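NigD-like protein (Bacteroides vulgatus ATCC 8482, PDB 3K6O) is of unknown function, a probable secreted or surface lipoprotein that joins an N-terminal OB domain to a C-terminal beta sandwich. Local coordinates at residues T14-P26 with L53-F65. Numbering follows the deposited sequence.
Sequences TVTIAMATVEKQP and LKAGERIFGNYSF
Ala18 O is gripped twice: Tyr63 OH donates to it at 2.8 Å and Gly61 N at 2.9 Å, the two donors coming from opposite faces of the carbonyl plane. The Tyr63 ring lies back over its own strand, one face near its rim covering Gly61 C, and the hydroxyl lies close over Gly61, which has no CB there. Ala20 CB packs against the phenol oxygen, 3.3 Å from Tyr63 OH. Around this point strands 16-23 and 58-65 run antiparallel, their axes at 147°, in register from Thr16 with Tyr63 to Thr21 with Arg58. On the face bearing Ile17, Met19 and Thr21, the CG2 branch of Ile17, anti to the backbone N, sits over the Phe60 ring, 4.1 Å from its centroid, in a CH-pi contact. The selenium of selenomethionine Met19 meets the same ring obliquely, Met19 SE to Phe60 CD1 3.9 Å, while Phe215 stacks edge-to-face on Phe60. The Arg58 chain leaves with CG anti to the backbone N (chi1 -172°) and bends at chi2, bringing NH1 to Thr21 OG1 at the guanidinium edge in a weak bond. Its stronger partners are Asp36, in a salt bridge, and Ser171 and Asn119. A leucine in place of Arg58 would probably leave Asp36 without this countercharge and Thr21 OG1 without this donor. Toward the end of strand 16-23, Val22 N bonds to Glu57 O and Gly56 N to Val22 O, tying the type II turn 54-57 to it. Val22 CG1 packs on Leu53 CB at 3.8 Å. With strands 32-34 and 75-93 bonded to their outer edges, the two strongly curved strands form part of the antiparallel wall of the small beta barrel characteristic of the OB fold.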
# COMPACT_ATOMS: atom_id res chain seq x y z
N THR A 14 -9.07 6.76 -20.56
CA THR A 14 -10.26 7.58 -20.11
C THR A 14 -10.66 7.42 -18.62
O THR A 14 -11.51 8.18 -18.12
CB THR A 14 -11.51 7.28 -20.98
OG1 THR A 14 -12.60 8.09 -20.53
CG2 THR A 14 -11.90 5.78 -20.93
N VAL A 15 -10.10 6.44 -17.93
CA VAL A 15 -10.33 6.27 -16.50
C VAL A 15 -8.97 6.10 -15.87
O VAL A 15 -8.04 5.66 -16.54
CB VAL A 15 -11.17 5.00 -16.16
CG1 VAL A 15 -12.61 5.08 -16.72
CG2 VAL A 15 -10.44 3.73 -16.63
N THR A 16 -8.87 6.45 -14.60
CA THR A 16 -7.65 6.28 -13.85
C THR A 16 -7.85 5.20 -12.83
O THR A 16 -8.79 5.26 -12.05
CB THR A 16 -7.30 7.56 -13.10
OG1 THR A 16 -7.19 8.65 -14.04
CG2 THR A 16 -6.03 7.39 -12.28
N ILE A 17 -6.97 4.20 -12.82
CA ILE A 17 -6.96 3.22 -11.78
C ILE A 17 -5.82 3.58 -10.80
O ILE A 17 -4.64 3.44 -11.16
CB ILE A 17 -6.76 1.78 -12.32
CG1 ILE A 17 -7.77 1.44 -13.42
CG2 ILE A 17 -6.87 0.77 -11.17
CD1 ILE A 17 -9.25 1.63 -13.02
N ALA A 18 -6.17 4.01 -9.59
CA ALA A 18 -5.14 4.42 -8.62
C ALA A 18 -5.57 4.28 -7.16
O ALA A 18 -6.76 4.21 -6.85
CB ALA A 18 -4.66 5.86 -8.89
N MSE A 19 -4.57 4.27 -6.28
CA MSE A 19 -4.80 4.26 -4.85
C MSE A 19 -5.42 5.58 -4.39
O MSE A 19 -5.26 6.63 -5.03
CB MSE A 19 -3.49 4.06 -4.10
CG MSE A 19 -2.76 2.77 -4.41
SE MSE A 19 -3.60 1.26 -3.54
CE MSE A 19 -3.91 1.85 -1.83
N ALA A 20 -6.14 5.50 -3.27
CA ALA A 20 -6.59 6.67 -2.59
C ALA A 20 -6.88 6.36 -1.14
O ALA A 20 -7.05 5.22 -0.75
CB ALA A 20 -7.85 7.26 -3.29
N THR A 21 -6.92 7.39 -0.32
CA THR A 21 -7.28 7.25 1.06
C THR A 21 -8.50 8.08 1.29
O THR A 21 -8.58 9.21 0.86
CB THR A 21 -6.14 7.72 2.01
OG1 THR A 21 -4.90 7.10 1.63
CG2 THR A 21 -6.45 7.33 3.48
N VAL A 22 -9.48 7.48 1.93
CA VAL A 22 -10.70 8.16 2.30
C VAL A 22 -10.40 9.14 3.43
O VAL A 22 -9.66 8.83 4.36
CB VAL A 22 -11.76 7.12 2.77
CG1 VAL A 22 -13.06 7.83 3.23
CG2 VAL A 22 -12.04 6.09 1.68
N GLU A 23 -10.97 10.33 3.36
CA GLU A 23 -10.90 11.25 4.47
C GLU A 23 -12.24 11.90 4.64
O GLU A 23 -13.09 11.81 3.78
CB GLU A 23 -9.76 12.25 4.26
CG GLU A 23 -8.38 11.61 4.14
CD GLU A 23 -7.88 10.92 5.44
OE1 GLU A 23 -8.51 11.01 6.51
OE2 GLU A 23 -6.83 10.26 5.36
N LYS A 24 -12.43 12.50 5.81
CA LYS A 24 -13.65 13.21 6.17
C LYS A 24 -13.31 14.44 7.01
O LYS A 24 -12.36 14.43 7.76
CB LYS A 24 -14.59 12.32 6.99
CG LYS A 24 -15.05 11.10 6.26
CD LYS A 24 -16.06 10.29 7.06
CE LYS A 24 -17.44 10.76 6.88
NZ LYS A 24 -18.39 9.86 7.59
N GLN A 25 -14.10 15.48 6.85
CA GLN A 25 -14.03 16.63 7.74
C GLN A 25 -15.46 17.06 8.05
O GLN A 25 -16.35 16.89 7.23
CB GLN A 25 -13.24 17.78 7.12
CG GLN A 25 -11.75 17.48 7.01
CD GLN A 25 -11.01 18.63 6.39
OE1 GLN A 25 -10.65 18.61 5.21
NE2 GLN A 25 -10.84 19.68 7.16
N PRO A 26 -15.67 17.62 9.26
CA PRO A 26 -17.00 17.95 9.81
C PRO A 26 -17.83 18.84 8.92
O PRO A 26 -19.04 18.71 8.89
CB PRO A 26 -16.69 18.67 11.13
CG PRO A 26 -15.36 18.22 11.52
CD PRO A 26 -14.60 17.84 10.26
N LEU A 53 -17.83 4.90 3.66
CA LEU A 53 -16.41 4.79 3.82
C LEU A 53 -15.98 5.69 4.96
O LEU A 53 -16.55 6.75 5.18
CB LEU A 53 -15.68 5.13 2.51
CG LEU A 53 -15.91 4.11 1.41
CD1 LEU A 53 -15.43 4.61 0.06
CD2 LEU A 53 -15.22 2.80 1.76
N LYS A 54 -14.98 5.23 5.71
CA LYS A 54 -14.51 5.94 6.89
C LYS A 54 -13.12 6.48 6.63
O LYS A 54 -12.34 5.90 5.88
CB LYS A 54 -14.46 5.00 8.11
CG LYS A 54 -15.77 4.29 8.48
CD LYS A 54 -16.83 5.33 8.95
CE LYS A 54 -18.26 4.76 9.00
NZ LYS A 54 -19.25 5.79 8.47
N ALA A 55 -12.80 7.56 7.32
CA ALA A 55 -11.51 8.21 7.23
C ALA A 55 -10.41 7.21 7.52
O ALA A 55 -10.54 6.41 8.42
CB ALA A 55 -11.45 9.35 8.21
N GLY A 56 -9.36 7.22 6.71
CA GLY A 56 -8.23 6.33 6.88
C GLY A 56 -8.35 5.04 6.10
O GLY A 56 -7.37 4.37 5.91
N GLU A 57 -9.54 4.68 5.65
CA GLU A 57 -9.63 3.51 4.82
C GLU A 57 -8.91 3.77 3.50
O GLU A 57 -8.92 4.89 2.96
CB GLU A 57 -11.09 3.08 4.56
CG GLU A 57 -11.80 2.35 5.73
CD GLU A 57 -13.16 1.78 5.32
OE1 GLU A 57 -13.24 0.63 4.83
OE2 GLU A 57 -14.15 2.49 5.48
N ARG A 58 -8.32 2.71 2.97
CA ARG A 58 -7.54 2.80 1.78
C ARG A 58 -8.26 2.04 0.66
O ARG A 58 -8.74 0.91 0.90
CB ARG A 58 -6.21 2.12 2.05
CG ARG A 58 -5.21 2.29 0.95
CD ARG A 58 -4.14 3.26 1.32
NE ARG A 58 -3.01 3.24 0.37
CZ ARG A 58 -2.66 4.27 -0.40
NH1 ARG A 58 -3.35 5.41 -0.39
NH2 ARG A 58 -1.60 4.16 -1.20
N ILE A 59 -8.29 2.61 -0.54
CA ILE A 59 -8.87 1.91 -1.70
C ILE A 59 -7.95 1.88 -2.92
O ILE A 59 -7.09 2.76 -3.10
CB ILE A 59 -10.25 2.53 -2.09
CG1 ILE A 59 -10.11 3.94 -2.69
CG2 ILE A 59 -11.14 2.56 -0.87
CD1 ILE A 59 -11.44 4.53 -3.23
N PHE A 60 -8.17 0.89 -3.77
CA PHE A 60 -7.60 0.84 -5.11
C PHE A 60 -8.81 1.06 -6.01
O PHE A 60 -9.72 0.21 -6.08
CB PHE A 60 -6.92 -0.52 -5.32
CG PHE A 60 -6.12 -0.65 -6.58
CD1 PHE A 60 -5.18 0.30 -6.94
CD2 PHE A 60 -6.26 -1.77 -7.37
CE1 PHE A 60 -4.41 0.14 -8.12
CE2 PHE A 60 -5.51 -1.93 -8.53
CZ PHE A 60 -4.58 -0.99 -8.90
N GLY A 61 -8.86 2.22 -6.64
CA GLY A 61 -10.09 2.68 -7.25
C GLY A 61 -10.02 2.98 -8.72
O GLY A 61 -8.94 3.07 -9.30
N ASN A 62 -11.21 3.13 -9.31
CA ASN A 62 -11.42 3.46 -10.70
C ASN A 62 -12.19 4.79 -10.79
O ASN A 62 -13.36 4.83 -10.47
CB ASN A 62 -12.23 2.32 -11.36
CG ASN A 62 -12.51 2.56 -12.82
OD1 ASN A 62 -12.54 3.70 -13.29
ND2 ASN A 62 -12.74 1.48 -13.55
N TYR A 63 -11.51 5.85 -11.23
CA TYR A 63 -12.06 7.21 -11.26
C TYR A 63 -12.14 7.75 -12.66
O TYR A 63 -11.32 7.41 -13.51
CB TYR A 63 -11.18 8.17 -10.41
CG TYR A 63 -10.57 7.50 -9.21
CD1 TYR A 63 -11.38 7.01 -8.18
CD2 TYR A 63 -9.21 7.32 -9.10
CE1 TYR A 63 -10.85 6.36 -7.07
CE2 TYR A 63 -8.64 6.66 -7.98
CZ TYR A 63 -9.48 6.18 -6.98
OH TYR A 63 -8.99 5.53 -5.89
N SER A 64 -13.16 8.59 -12.89
CA SER A 64 -13.25 9.45 -14.05
C SER A 64 -13.21 10.88 -13.59
O SER A 64 -14.06 11.32 -12.79
CB SER A 64 -14.56 9.23 -14.81
OG SER A 64 -14.66 7.92 -15.36
N PHE A 65 -12.25 11.63 -14.10
CA PHE A 65 -12.11 13.01 -13.67
C PHE A 65 -13.00 13.85 -14.54
O PHE A 65 -12.74 13.98 -15.72
CB PHE A 65 -10.64 13.44 -13.75
CG PHE A 65 -9.78 12.77 -12.77
CD1 PHE A 65 -9.35 11.48 -12.98
CD2 PHE A 65 -9.40 13.41 -11.62
CE1 PHE A 65 -8.55 10.83 -12.03
CE2 PHE A 65 -8.60 12.76 -10.68
CZ PHE A 65 -8.17 11.49 -10.89
O HOH W 1 -10.74 10.42 -16.26
O HOH W 2 -18.74 7.62 5.95